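Alpha-L-arabinosidase (Xanthomonas axonopodis pv. citri, PDB 6D25) hydrolyses alpha-L-arabinofuranosides as a trimeric GH51 enzyme and probably strips arabinose branches from arabinoxylans, coping with internally di-substituted units. Local coordinates at residues 311-315 and 316-320; 222-225 and 226-229; 481-484 and 485-488; 180-183 and 184-188. One frame throughout, in Å; residues are numbered along the deposited sequence.

Contact 1: 311-315 and 316-320; sequences KYDPA and KKVAL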
ATOM      1  N   LYS A 311      15.529  19.245 -16.644  1.00 25.15           N
ATOM      2  CA  LYS A 311      14.605  20.284 -16.180  1.00 26.68           C
ATOM      3  C   LYS A 311      14.511  20.250 -14.659  1.00 24.71           C
ATOM      4  O   LYS A 311      14.366  21.288 -14.081  1.00 24.57           O
ATOM      5  CB  LYS A 311      13.176  20.063 -16.689  1.00 29.94           C
ATOM      6  CG  LYS A 311      13.016  20.078 -18.187  1.00 34.00           C
ATOM      7  CD  LYS A 311      11.620  19.640 -18.622  1.00 39.73           C
ATOM      8  CE  LYS A 311      10.487  20.016 -17.684  1.00 41.48           C
ATOM      9  NZ  LYS A 311       9.186  19.716 -18.334  1.00 44.99           N
ATOM     10  N   TYR A 312      14.554  19.074 -14.049  1.00 23.10           N
ATOM     11  CA  TYR A 312      14.359  18.947 -12.605  1.00 22.88           C
ATOM     12  C   TYR A 312      15.692  18.767 -11.877  1.00 22.00           C
ATOM     13  O   TYR A 312      15.763  19.065 -10.698  1.00 21.86           O
ATOM     14  CB  TYR A 312      13.414  17.775 -12.303  1.00 22.79           C
ATOM     15  CG  TYR A 312      12.029  18.045 -12.844  1.00 22.88           C
ATOM     16  CD1 TYR A 312      11.220  18.988 -12.234  1.00 24.20           C
ATOM     17  CD2 TYR A 312      11.595  17.455 -14.019  1.00 23.42           C
ATOM     18  CE1 TYR A 312       9.978  19.311 -12.750  1.00 25.51           C
ATOM     19  CE2 TYR A 312      10.350  17.761 -14.534  1.00 23.99           C
ATOM     20  CZ  TYR A 312       9.535  18.675 -13.889  1.00 25.41           C
ATOM     21  OH  TYR A 312       8.308  18.985 -14.408  1.00 28.43           O
ATOM     22  N   ASP A 313      16.710  18.307 -12.596  1.00 20.28           N
ATOM     23  CA  ASP A 313      17.997  17.950 -12.014  1.00 19.81           C
ATOM     24  C   ASP A 313      19.114  18.448 -12.955  1.00 20.04           C
ATOM     25  O   ASP A 313      19.831  17.653 -13.552  1.00 18.89           O
ATOM     26  CB  ASP A 313      18.060  16.449 -11.793  1.00 19.11           C
ATOM     27  CG  ASP A 313      19.421  15.933 -11.361  1.00 19.04           C
ATOM     28  OD1 ASP A 313      20.061  16.613 -10.545  1.00 19.88           O
ATOM     29  OD2 ASP A 313      19.816  14.877 -11.868  1.00 18.81           O
ATOM     30  N   PRO A 314      19.207  19.781 -13.135  1.00 21.24           N
ATOM     31  CA  PRO A 314      20.168  20.361 -14.068  1.00 22.66           C
ATOM     32  C   PRO A 314      21.633  20.025 -13.708  1.00 23.37           C
ATOM     33  O   PRO A 314      22.460  19.971 -14.586  1.00 24.56           O
ATOM     34  CB  PRO A 314      19.942  21.875 -14.034  1.00 23.17           C
ATOM     35  CG  PRO A 314      19.243  22.105 -12.731  1.00 23.08           C
ATOM     36  CD  PRO A 314      18.442  20.853 -12.479  1.00 21.80           C
ATOM     37  N   ALA A 315      21.929  19.745 -12.444  1.00 24.22           N
ATOM     38  CA  ALA A 315      23.314  19.398 -12.060  1.00 24.55           C
ATOM     39  C   ALA A 315      23.622  17.928 -12.377  1.00 25.58           C
ATOM     40  O   ALA A 315      24.754  17.512 -12.158  1.00 25.23           O
ATOM     41  CB  ALA A 315      23.509  19.677 -10.598  1.00 24.80           C
ATOM     42  N   LYS A 316      22.635  17.118 -12.803  1.00 23.51           N
ATOM     43  CA  LYS A 316      22.853  15.727 -13.149  1.00 23.78           C
ATOM     44  C   LYS A 316      23.281  14.897 -11.933  1.00 23.60           C
ATOM     45  O   LYS A 316      24.065  13.933 -12.058  1.00 22.44           O
ATOM     46  CB  LYS A 316      23.854  15.560 -14.293  1.00 24.74           C
ATOM     47  CG  LYS A 316      23.605  16.441 -15.506  1.00 26.16           C
ATOM     48  CD  LYS A 316      24.483  16.030 -16.690  1.00 27.10           C
ATOM     49  CE  LYS A 316      24.435  17.050 -17.804  1.00 30.06           C
ATOM     50  NZ  LYS A 316      25.233  18.234 -17.406  1.00 32.43           N
ATOM     51  N   LYS A 317      22.710  15.181 -10.778  1.00 23.15           N
ATOM     52  CA  LYS A 317      22.976  14.352  -9.630  1.00 25.30           C
ATOM     53  C   LYS A 317      22.356  12.962  -9.794  1.00 22.38           C
ATOM     54  O   LYS A 317      22.907  11.981  -9.285  1.00 21.26           O
ATOM     55  CB  LYS A 317      22.449  15.004  -8.342  1.00 29.45           C
ATOM     56  CG  LYS A 317      22.987  16.392  -8.080  1.00 35.31           C
ATOM     57  CD  LYS A 317      23.530  16.666  -6.670  1.00 42.30           C
ATOM     58  CE  LYS A 317      24.360  17.934  -6.674  1.00 46.38           C
ATOM     59  NZ  LYS A 317      23.483  19.131  -6.822  1.00 48.94           N
ATOM     60  N   VAL A 318      21.217  12.872 -10.459  1.00 20.07           N
ATOM     61  CA  VAL A 318      20.545  11.586 -10.646  1.00 18.93           C
ATOM     62  C   VAL A 318      21.081  10.933 -11.923  1.00 18.14           C
ATOM     63  O   VAL A 318      20.937  11.490 -13.031  1.00 18.23           O
ATOM     64  CB  VAL A 318      19.021  11.758 -10.742  1.00 18.79           C
ATOM     65  CG1 VAL A 318      18.313  10.437 -10.957  1.00 18.36           C
ATOM     66  CG2 VAL A 318      18.455  12.504  -9.525  1.00 19.71           C
ATOM     67  N   ALA A 319      21.663   9.751 -11.783  1.00 17.16           N
ATOM     68  CA  ALA A 319      22.098   8.974 -12.947  1.00 17.01           C
ATOM     69  C   ALA A 319      20.884   8.459 -13.721  1.00 17.18           C
ATOM     70  O   ALA A 319      19.883   8.022 -13.127  1.00 15.71           O
ATOM     71  CB  ALA A 319      22.944   7.799 -12.510  1.00 17.20           C
ATOM     72  N   LEU A 320      21.010   8.419 -15.042  1.00 16.60           N
ATOM     73  CA  LEU A 320      20.123   7.611 -15.841  1.00 17.09           C
ATOM     74  C   LEU A 320      20.764   6.225 -15.937  1.00 16.57           C
ATOM     75  O   LEU A 320      21.951   6.078 -16.257  1.00 16.28           O
ATOM     76  CB  LEU A 320      19.927   8.255 -17.216  1.00 17.23           C
ATOM     77  CG  LEU A 320      18.950   7.583 -18.170  1.00 18.05           C
ATOM     78  CD1 LEU A 320      17.562   7.411 -17.551  1.00 18.35           C
ATOM     79  CD2 LEU A 320      18.854   8.435 -19.408  1.00 18.44           C
TER
HETATM   80  O   HOH W   1      25.059  20.435 -15.310  1.00 23.37           O

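Contact 2: 222-225 and 226-229; sequences YQTF and VKSP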
ATOM      1  N   TYR A 222       8.481   3.834  -0.082  1.00 15.23           N
ATOM      2  CA  TYR A 222       9.287   2.650   0.151  1.00 15.50           C
ATOM      3  C   TYR A 222      10.783   3.010   0.289  1.00 15.68           C
ATOM      4  O   TYR A 222      11.509   2.378   1.099  1.00 16.25           O
ATOM      5  CB  TYR A 222       9.107   1.620  -0.963  1.00 15.26           C
ATOM      6  CG  TYR A 222       7.896   0.736  -0.826  1.00 15.45           C
ATOM      7  CD1 TYR A 222       6.617   1.258  -0.889  1.00 15.72           C
ATOM      8  CD2 TYR A 222       8.022  -0.624  -0.548  1.00 15.56           C
ATOM      9  CE1 TYR A 222       5.503   0.457  -0.727  1.00 15.80           C
ATOM     10  CE2 TYR A 222       6.924  -1.436  -0.391  1.00 15.26           C
ATOM     11  CZ  TYR A 222       5.652  -0.896  -0.477  1.00 16.08           C
ATOM     12  OH  TYR A 222       4.526  -1.689  -0.319  1.00 16.06           O
ATOM     13  N   GLN A 223      11.249   4.011  -0.443  1.00 15.52           N
ATOM     14  CA  GLN A 223      12.669   4.371  -0.374  1.00 16.02           C
ATOM     15  C   GLN A 223      13.000   4.908   1.028  1.00 15.99           C
ATOM     16  O   GLN A 223      14.132   4.752   1.476  1.00 15.94           O
ATOM     17  CB  GLN A 223      13.109   5.358  -1.467  1.00 15.95           C
ATOM     18  CG  GLN A 223      12.555   6.763  -1.322  1.00 16.89           C
ATOM     19  CD  GLN A 223      13.272   7.627  -0.300  1.00 18.29           C
ATOM     20  OE1 GLN A 223      14.483   7.493  -0.141  1.00 19.73           O
ATOM     21  NE2 GLN A 223      12.531   8.507   0.374  1.00 18.01           N
ATOM     22  N   THR A 224      12.012   5.502   1.702  1.00 16.09           N
ATOM     23  CA  THR A 224      12.213   6.094   3.023  1.00 16.56           C
ATOM     24  C   THR A 224      12.838   5.043   3.969  1.00 17.25           C
ATOM     25  O   THR A 224      13.682   5.398   4.821  1.00 16.46           O
ATOM     26  CB  THR A 224      10.890   6.602   3.595  1.00 16.40           C
ATOM     27  OG1 THR A 224      10.297   7.587   2.754  1.00 15.94           O
ATOM     28  CG2 THR A 224      11.058   7.190   4.987  1.00 17.01           C
ATOM     29  N   PHE A 225      12.412   3.794   3.854  1.00 17.78           N
ATOM     30  CA  PHE A 225      12.715   2.810   4.842  1.00 19.66           C
ATOM     31  C   PHE A 225      13.936   1.968   4.450  1.00 21.65           C
ATOM     32  O   PHE A 225      14.347   1.114   5.244  1.00 24.99           O
ATOM     33  CB  PHE A 225      11.479   1.959   5.140  1.00 19.81           C
ATOM     34  CG  PHE A 225      10.336   2.814   5.599  1.00 19.75           C
ATOM     35  CD1 PHE A 225      10.386   3.431   6.841  1.00 20.31           C
ATOM     36  CD2 PHE A 225       9.288   3.111   4.757  1.00 19.74           C
ATOM     37  CE1 PHE A 225       9.377   4.289   7.248  1.00 21.43           C
ATOM     38  CE2 PHE A 225       8.274   3.961   5.165  1.00 20.55           C
ATOM     39  CZ  PHE A 225       8.318   4.561   6.402  1.00 20.71           C
ATOM     40  N   VAL A 226      14.554   2.258   3.334  1.00 22.16           N
ATOM     41  CA  VAL A 226      15.857   1.687   3.024  1.00 22.62           C
ATOM     42  C   VAL A 226      16.930   2.685   3.458  1.00 24.00           C
ATOM     43  O   VAL A 226      17.203   3.655   2.775  1.00 22.92           O
ATOM     44  CB  VAL A 226      15.978   1.348   1.534  1.00 23.13           C
ATOM     45  CG1 VAL A 226      17.340   0.774   1.201  1.00 23.28           C
ATOM     46  CG2 VAL A 226      14.902   0.387   1.097  1.00 23.84           C
ATOM     47  N   LYS A 227      17.532   2.415   4.571  1.00 24.45           N
ATOM     48  CA  LYS A 227      18.446   3.356   5.205  1.00 26.38           C
ATOM     49  C   LYS A 227      19.872   2.795   5.162  1.00 25.76           C
ATOM     50  O   LYS A 227      20.091   1.577   5.261  1.00 26.41           O
ATOM     51  CB  LYS A 227      17.965   3.584   6.641  1.00 29.21           C
ATOM     52  CG  LYS A 227      16.705   4.449   6.728  1.00 30.68           C
ATOM     53  CD  LYS A 227      16.374   4.866   8.121  1.00 34.15           C
ATOM     54  CE  LYS A 227      15.301   5.937   8.203  1.00 34.98           C
ATOM     55  NZ  LYS A 227      14.012   5.428   7.693  1.00 35.74           N
ATOM     56  N   SER A 228      20.813   3.686   4.941  1.00 25.82           N
ATOM     57  CA  SER A 228      22.236   3.371   4.960  1.00 26.65           C
ATOM     58  C   SER A 228      22.722   3.325   6.407  1.00 27.69           C
ATOM     59  O   SER A 228      22.450   4.240   7.184  1.00 26.66           O
ATOM     60  CB  SER A 228      22.991   4.407   4.216  1.00 27.79           C
ATOM     61  OG  SER A 228      22.675   4.366   2.842  1.00 26.61           O
ATOM     62  N   PRO A 229      23.444   2.286   6.786  1.00 26.88           N
ATOM     63  CA  PRO A 229      24.101   2.436   8.095  1.00 26.98           C
ATOM     64  C   PRO A 229      25.254   3.452   7.986  1.00 27.17           C
ATOM     65  O   PRO A 229      25.593   3.917   6.885  1.00 27.07           O
ATOM     66  CB  PRO A 229      24.587   1.016   8.380  1.00 26.58           C
ATOM     67  CG  PRO A 229      24.951   0.507   6.988  1.00 26.16           C
ATOM     68  CD  PRO A 229      23.934   1.123   6.045  1.00 25.62           C
TER

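Contact 3: 481-484 and 485-488; sequences YNTY and AQPQ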
ATOM      1  N   TYR A 481      26.902 -17.805 -35.333  1.00 18.52           N
ATOM      2  CA  TYR A 481      26.859 -17.801 -33.892  1.00 18.28           C
ATOM      3  C   TYR A 481      27.754 -18.936 -33.371  1.00 18.00           C
ATOM      4  O   TYR A 481      28.199 -19.759 -34.121  1.00 17.79           O
ATOM      5  CB  TYR A 481      25.404 -17.937 -33.405  1.00 18.70           C
ATOM      6  CG  TYR A 481      24.627 -19.089 -34.002  1.00 19.63           C
ATOM      7  CD1 TYR A 481      24.691 -20.356 -33.454  1.00 20.35           C
ATOM      8  CD2 TYR A 481      23.787 -18.900 -35.080  1.00 20.54           C
ATOM      9  CE1 TYR A 481      23.966 -21.416 -33.967  1.00 21.54           C
ATOM     10  CE2 TYR A 481      23.076 -19.948 -35.641  1.00 21.45           C
ATOM     11  CZ  TYR A 481      23.134 -21.197 -35.049  1.00 22.08           C
ATOM     12  OH  TYR A 481      22.447 -22.247 -35.536  1.00 24.71           O
ATOM     13  N   ASN A 482      28.027 -18.914 -32.083  1.00 17.90           N
ATOM     14  CA  ASN A 482      28.886 -19.903 -31.450  1.00 17.83           C
ATOM     15  C   ASN A 482      28.023 -21.036 -30.882  1.00 18.91           C
ATOM     16  O   ASN A 482      26.925 -20.793 -30.349  1.00 19.31           O
ATOM     17  CB  ASN A 482      29.727 -19.238 -30.364  1.00 17.23           C
ATOM     18  CG  ASN A 482      30.765 -18.301 -30.926  1.00 17.38           C
ATOM     19  OD1 ASN A 482      31.206 -18.500 -32.067  1.00 17.07           O
ATOM     20  ND2 ASN A 482      31.131 -17.275 -30.151  1.00 16.82           N
ATOM     21  N   THR A 483      28.535 -22.247 -30.979  1.00 19.77           N
ATOM     22  CA  THR A 483      27.919 -23.443 -30.384  1.00 20.62           C
ATOM     23  C   THR A 483      28.988 -24.229 -29.609  1.00 21.49           C
ATOM     24  O   THR A 483      30.177 -23.993 -29.756  1.00 20.63           O
ATOM     25  CB  THR A 483      27.326 -24.353 -31.466  1.00 21.24           C
ATOM     26  OG1 THR A 483      28.406 -24.761 -32.304  1.00 21.62           O
ATOM     27  CG2 THR A 483      26.262 -23.676 -32.303  1.00 21.60           C
ATOM     28  N   TYR A 484      28.564 -25.215 -28.836  1.00 22.62           N
ATOM     29  CA  TYR A 484      29.475 -26.111 -28.098  1.00 24.49           C
ATOM     30  C   TYR A 484      30.413 -26.819 -29.093  1.00 25.32           C
ATOM     31  O   TYR A 484      31.624 -26.916 -28.845  1.00 25.86           O
ATOM     32  CB  TYR A 484      28.679 -27.068 -27.202  1.00 25.39           C
ATOM     33  CG  TYR A 484      27.659 -26.385 -26.316  1.00 26.20           C
ATOM     34  CD1 TYR A 484      28.080 -25.496 -25.337  1.00 26.26           C
ATOM     35  CD2 TYR A 484      26.286 -26.589 -26.442  1.00 26.29           C
ATOM     36  CE1 TYR A 484      27.186 -24.815 -24.522  1.00 26.06           C
ATOM     37  CE2 TYR A 484      25.378 -25.907 -25.648  1.00 26.12           C
ATOM     38  CZ  TYR A 484      25.829 -25.003 -24.687  1.00 26.45           C
ATOM     39  OH  TYR A 484      24.996 -24.315 -23.864  1.00 27.27           O
ATOM     40  N   ALA A 485      29.886 -27.224 -30.246  1.00 26.32           N
ATOM     41  CA  ALA A 485      30.668 -27.901 -31.294  1.00 26.98           C
ATOM     42  C   ALA A 485      31.588 -26.922 -32.035  1.00 28.04           C
ATOM     43  O   ALA A 485      32.595 -27.339 -32.542  1.00 29.32           O
ATOM     44  CB  ALA A 485      29.742 -28.604 -32.288  1.00 27.46           C
ATOM     45  N   GLN A 486      31.187 -25.657 -32.189  1.00 27.64           N
ATOM     46  CA  GLN A 486      31.937 -24.609 -32.925  1.00 27.26           C
ATOM     47  C   GLN A 486      32.038 -23.365 -32.022  1.00 24.65           C
ATOM     48  O   GLN A 486      31.386 -22.355 -32.259  1.00 23.15           O
ATOM     49  CB  GLN A 486      31.253 -24.185 -34.226  1.00 31.02           C
ATOM     50  CG  GLN A 486      30.988 -25.304 -35.206  1.00 35.63           C
ATOM     51  CD  GLN A 486      32.239 -25.848 -35.823  1.00 40.54           C
ATOM     52  OE1 GLN A 486      33.292 -25.226 -35.804  1.00 46.95           O
ATOM     53  NE2 GLN A 486      32.119 -27.052 -36.356  1.00 46.05           N
ATOM     54  N   PRO A 487      32.848 -23.447 -30.981  1.00 21.95           N
ATOM     55  CA  PRO A 487      32.800 -22.476 -29.907  1.00 21.62           C
ATOM     56  C   PRO A 487      33.454 -21.145 -30.269  1.00 20.76           C
ATOM     57  O   PRO A 487      33.245 -20.189 -29.547  1.00 20.18           O
ATOM     58  CB  PRO A 487      33.574 -23.144 -28.756  1.00 21.65           C
ATOM     59  CG  PRO A 487      34.508 -24.100 -29.423  1.00 22.34           C
ATOM     60  CD  PRO A 487      33.725 -24.581 -30.633  1.00 22.78           C
ATOM     61  N   GLN A 488      34.265 -21.116 -31.322  1.00 20.63           N
ATOM     62  CA  GLN A 488      34.964 -19.872 -31.707  1.00 20.75           C
ATOM     63  C   GLN A 488      34.630 -19.533 -33.160  1.00 20.45           C
ATOM     64  O   GLN A 488      35.436 -18.925 -33.846  1.00 20.30           O
ATOM     65  CB  GLN A 488      36.478 -19.971 -31.495  1.00 21.64           C
ATOM     66  CG  GLN A 488      36.853 -20.181 -30.025  1.00 21.83           C
ATOM     67  CD  GLN A 488      38.233 -19.675 -29.683  1.00 22.55           C
ATOM     68  OE1 GLN A 488      39.203 -20.203 -30.191  1.00 24.19           O
ATOM     69  NE2 GLN A 488      38.337 -18.632 -28.874  1.00 23.23           N
TER

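Contact 4: 180-183 and 184-188; sequences ANER and RANGR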
ATOM      1  N   ALA A 180      21.147  -8.808  11.994  1.00 16.99           N
ATOM      2  CA  ALA A 180      22.575  -8.979  11.734  1.00 17.04           C
ATOM      3  C   ALA A 180      23.045 -10.331  12.295  1.00 17.52           C
ATOM      4  O   ALA A 180      23.834 -11.014  11.670  1.00 17.67           O
ATOM      5  CB  ALA A 180      23.375  -7.847  12.340  1.00 17.17           C
ATOM      6  N   ASN A 181      22.575 -10.705  13.474  1.00 17.74           N
ATOM      7  CA  ASN A 181      22.989 -11.956  14.084  1.00 18.60           C
ATOM      8  C   ASN A 181      22.444 -13.168  13.296  1.00 18.53           C
ATOM      9  O   ASN A 181      23.028 -14.240  13.329  1.00 18.34           O
ATOM     10  CB  ASN A 181      22.562 -12.034  15.529  1.00 19.81           C
ATOM     11  CG  ASN A 181      23.322 -11.070  16.424  1.00 21.04           C
ATOM     12  OD1 ASN A 181      24.366 -10.555  16.051  1.00 22.61           O
ATOM     13  ND2 ASN A 181      22.852 -10.883  17.637  1.00 21.90           N
ATOM     14  N   GLU A 182      21.318 -13.003  12.629  1.00 18.36           N
ATOM     15  CA  GLU A 182      20.764 -14.022  11.790  1.00 19.34           C
ATOM     16  C   GLU A 182      21.661 -14.232  10.552  1.00 18.03           C
ATOM     17  O   GLU A 182      21.944 -15.382  10.172  1.00 17.25           O
ATOM     18  CB  GLU A 182      19.322 -13.666  11.415  1.00 21.46           C
ATOM     19  CG  GLU A 182      18.617 -14.790  10.706  1.00 24.73           C
ATOM     20  CD  GLU A 182      17.161 -14.501  10.350  1.00 28.41           C
ATOM     21  OE1 GLU A 182      16.613 -13.468  10.805  1.00 31.09           O
ATOM     22  OE2 GLU A 182      16.565 -15.387   9.673  1.00 30.71           O
ATOM     23  N   ARG A 183      22.114 -13.136   9.931  1.00 16.86           N
ATOM     24  CA  ARG A 183      23.125 -13.230   8.890  1.00 16.72           C
ATOM     25  C   ARG A 183      24.369 -13.999   9.397  1.00 17.24           C
ATOM     26  O   ARG A 183      24.900 -14.890   8.696  1.00 16.72           O
ATOM     27  CB  ARG A 183      23.521 -11.839   8.406  1.00 16.41           C
ATOM     28  CG  ARG A 183      24.577 -11.850   7.316  1.00 16.26           C
ATOM     29  CD  ARG A 183      25.294 -10.523   7.119  1.00 16.22           C
ATOM     30  NE  ARG A 183      26.039 -10.093   8.298  1.00 16.17           N
ATOM     31  CZ  ARG A 183      25.907  -8.908   8.931  1.00 16.65           C
ATOM     32  NH1 ARG A 183      24.931  -8.053   8.632  1.00 15.64           N
ATOM     33  NH2 ARG A 183      26.794  -8.595   9.890  1.00 16.72           N
ATOM     34  N   ARG A 184      24.842 -13.651  10.586  1.00 17.24           N
ATOM     35  CA  ARG A 184      26.006 -14.328  11.163  1.00 18.40           C
ATOM     36  C   ARG A 184      25.706 -15.823  11.371  1.00 18.36           C
ATOM     37  O   ARG A 184      26.570 -16.657  11.075  1.00 19.20           O
ATOM     38  CB  ARG A 184      26.462 -13.665  12.465  1.00 19.13           C
ATOM     39  CG  ARG A 184      26.811 -12.189  12.324  1.00 20.00           C
ATOM     40  CD  ARG A 184      27.516 -11.627  13.560  1.00 21.71           C
ATOM     41  NE  ARG A 184      27.948 -10.259  13.295  1.00 22.80           N
ATOM     42  CZ  ARG A 184      27.264  -9.160  13.540  1.00 22.91           C
ATOM     43  NH1 ARG A 184      26.127  -9.234  14.202  1.00 23.04           N
ATOM     44  NH2 ARG A 184      27.715  -7.990  13.080  1.00 23.60           N
ATOM     45  N   ALA A 185      24.537 -16.165  11.883  1.00 17.98           N
ATOM     46  CA  ALA A 185      24.130 -17.558  12.124  1.00 18.01           C
ATOM     47  C   ALA A 185      24.159 -18.339  10.790  1.00 18.12           C
ATOM     48  O   ALA A 185      24.483 -19.543  10.774  1.00 17.94           O
ATOM     49  CB  ALA A 185      22.735 -17.614  12.730  1.00 17.93           C
ATOM     50  N   ASN A 186      23.805 -17.647   9.697  1.00 17.46           N
ATOM     51  CA  ASN A 186      23.717 -18.248   8.383  1.00 17.84           C
ATOM     52  C   ASN A 186      25.092 -18.241   7.687  1.00 18.68           C
ATOM     53  O   ASN A 186      25.191 -18.612   6.524  1.00 19.35           O
ATOM     54  CB  ASN A 186      22.650 -17.538   7.551  1.00 17.02           C
ATOM     55  CG  ASN A 186      21.248 -17.926   7.969  1.00 16.89           C
ATOM     56  OD1 ASN A 186      21.055 -19.015   8.517  1.00 17.42           O
ATOM     57  ND2 ASN A 186      20.277 -17.049   7.792  1.00 15.99           N
ATOM     58  N   GLY A 187      26.155 -17.831   8.381  1.00 20.00           N
ATOM     59  CA  GLY A 187      27.523 -18.051   7.943  1.00 20.53           C
ATOM     60  C   GLY A 187      28.243 -16.809   7.453  1.00 20.90           C
ATOM     61  O   GLY A 187      29.332 -16.955   6.972  1.00 20.73           O
ATOM     62  N   ARG A 188      27.687 -15.607   7.572  1.00 20.62           N
ATOM     63  CA  ARG A 188      28.369 -14.392   7.126  1.00 20.43           C
ATOM     64  C   ARG A 188      28.516 -13.415   8.306  1.00 20.77           C
ATOM     65  O   ARG A 188      27.578 -12.715   8.714  1.00 18.94           O
ATOM     66  CB  ARG A 188      27.578 -13.744   5.986  1.00 19.76           C
ATOM     67  CG  ARG A 188      28.153 -12.424   5.529  1.00 19.86           C
ATOM     68  CD  ARG A 188      29.498 -12.574   4.827  1.00 20.21           C
ATOM     69  NE  ARG A 188      30.050 -11.233   4.582  1.00 20.25           N
ATOM     70  CZ  ARG A 188      30.966 -10.929   3.668  1.00 20.01           C
ATOM     71  NH1 ARG A 188      31.433 -11.853   2.854  1.00 18.98           N
ATOM     72  NH2 ARG A 188      31.349  -9.677   3.531  1.00 19.46           N
TER
HETATM   73  O   HOH W   2      17.558 -17.495   8.835  1.00 16.73           O

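Contact 1: 311-315 and 316-320
A type I beta turn from Asp313 to Lys316 carries the chain out of a barrel helix toward the next parallel strand; Asp313 closes the turn with its carbonyl and holds the two residues after it with its carboxylate. The turn itself is closed by Lys316 N reaching Asp313 O at 3.0 Å. Beyond it, the carboxylate takes two consecutive amides: Lys317 N meets the syn lone pair of Asp313 OD1 at 3.0 Å, while Val318 N approaches Asp313 OD2 at 2.8 Å on its syn side, 32° out of the carboxylate plane. The group faces these amides because CG stands opposite the Asp313 backbone N (chi1 172°). Val318 CB also rests 3.4 Å from Asp313 OD2, which has a further partner in the salt bridge to Arg365. On the outer side a water donates to Pro314 O and accepts from Lys316 NZ, so the bent tip of that lysine is tied back to the turn. Behind the turn, helix 285-312 contributes Met309 against Val318, and helix 246-256 contributes Met253 against Asp313; ahead, strand 319-325 enters the parallel barrel sheet between strands 262-269 and 366-371.

Contact 2: 222-225 and 226-229
Val226 and Lys227 fold back against the last residues of helix 212-224 in two different ways, one compact and one reaching toward the subunit boundary. The compact part is the backbone exit, where residues 222-226 are all buried. Val226 N bonds to Gln223 O at 3.1 Å, from well above the carbonyl plane, one step after Phe225 N has bonded to Tyr222 O. Val226 CB sits 3.9 Å from Gln223 O, and CG2, lying beside its own backbone N, comes equally near Tyr222 O. Within the helix end, the methyl CG2 of Thr224 sits 4.0 Å above the centre of the Phe225 ring. Lys227, partly exposed, makes the looser half and touches with few atoms. Its chain bends at chi4 (64°), which brings NZ to Thr224 O at 2.9 Å; CG and CE lie 3.7 and 3.8 Å from the same Thr224 O. The ammonium also forms a salt bridge with Glu104 of the second subunit, and Phe225 also touches Gly157 of that subunit. Inside the chain, Val226 packs on Ile164 and Phe225 on Pro161, both of helix 161-172, as the loop heads for strand 235-238, whose Lys236 bonds to Gln223 O.

Contact 3: 481-484 and 485-488
Thr483 and Gln486 stand side by side across a tight reversal of the chain, their side chains pointing the same way. The hydroxyl does the touching: Thr483 OG1 receives Gln486 N at 2.9 Å and lies 3.5 Å from Gln486 CB, so it lines the root of the glutamine, whose chain then bends at chi2 and carries the amide off. The threonine reaches this amide because OG1 occupies the crowded position between its own backbone N and carbonyl carbon (chi1 61°). The same Gln486 N makes a second, weak bond to Thr483 O. In the other direction Thr483 N gives a much straighter bond to Gln486 O, 3.1 Å long with an angle of 168° at the hydrogen, and Asn482 CA adds a CA-H...O contact to that oxygen.

Pro487 has no amide hydrogen to offer, but its CA lies 3.0 Å from Thr483 O in a further CA-H...O contact, while its CD comes 3.6 Å from Tyr484 O. One residue before Thr483, the Asn482 side-chain amide stands near the proline carbonyl, CG to Pro487 O being 3.4 Å. Its polar ends are engaged elsewhere, OD1 by Val490 N and ND2 by Leu391 O. The Tyr484 side chain departs in another direction and packs on strands 382-385 and 388-391.

Set at the surface, in the long connection between strands 468-473 and 493-494 of the C-terminal beta domain, Thr483 to Gln486 form a beta turn with helical angles at Tyr484 and Ala485, its weak bond to Thr483 O backed by Thr483 OG1 on the same amide.

Contact 4: 180-183 and 184-188
Arg183 and Arg188 close a Schellman motif at the end of helix 178-185. Arg188 N bonds to Arg183 O at 3.1 Å, Gly187 N bonds to Arg184 O, and Gly187 takes the positive phi that turns the chain out of the helix. A side-chain bond doubles the closure: the Arg183 chain runs out with CG opposite its backbone N, then bends at chi3 (62°), and from there NE donates to Arg188 O at 3.1 Å, that oxygen in the guanidinium plane. The same chain passes across that of Arg188, CD 3.8 Å from Arg188 CG. Arg184 extends back by one turn, so that NH1 touches Ala180 CB and makes a weak bond to Asn181 OD1, the oxygen lying at the edge of the Arg184 guanidinium, in its plane, with the amide itself turned 62° from it.

The two arginine groups are turned 76° apart, with Arg183 NH2 over a face of Arg184. Carbonyls probably offset this pairing of like charges: Tyr170 O, Ala173 O and Asp189 O hold Arg183, and Thr175 O holds Arg184. Farther out, Arg188 forms a salt bridge with Glu144. Glu182 pairs with Arg108, and one water accepts from Asn186 ND2 at 2.9 Å while donating to Glu182 OE2.

How the contacts relate
Read from the N terminus, the four contacts come in the order 4, 2, 1, 3, each a local contact that closes before the next begins, so none nests or crosses. Contact 4 ends helix 178-185 ahead of strand 196-199, contact 2 leads from helix 212-224 to strand 235-238, and contact 1 joins helix 285-312 to strand 319-325: three helix-to-strand passages of one parallel barrel. Contacts 2 and 4 approach to about 9 Å between nearest atoms, contacts 1 and 2 to about 11 Å. Contact 3 belongs to a loop between strands of the mixed sheet, across the chain's centre from contacts 1 and 2, and packs against strands 382-385 and 388-391. Of the four, contact 2 meets other subunits.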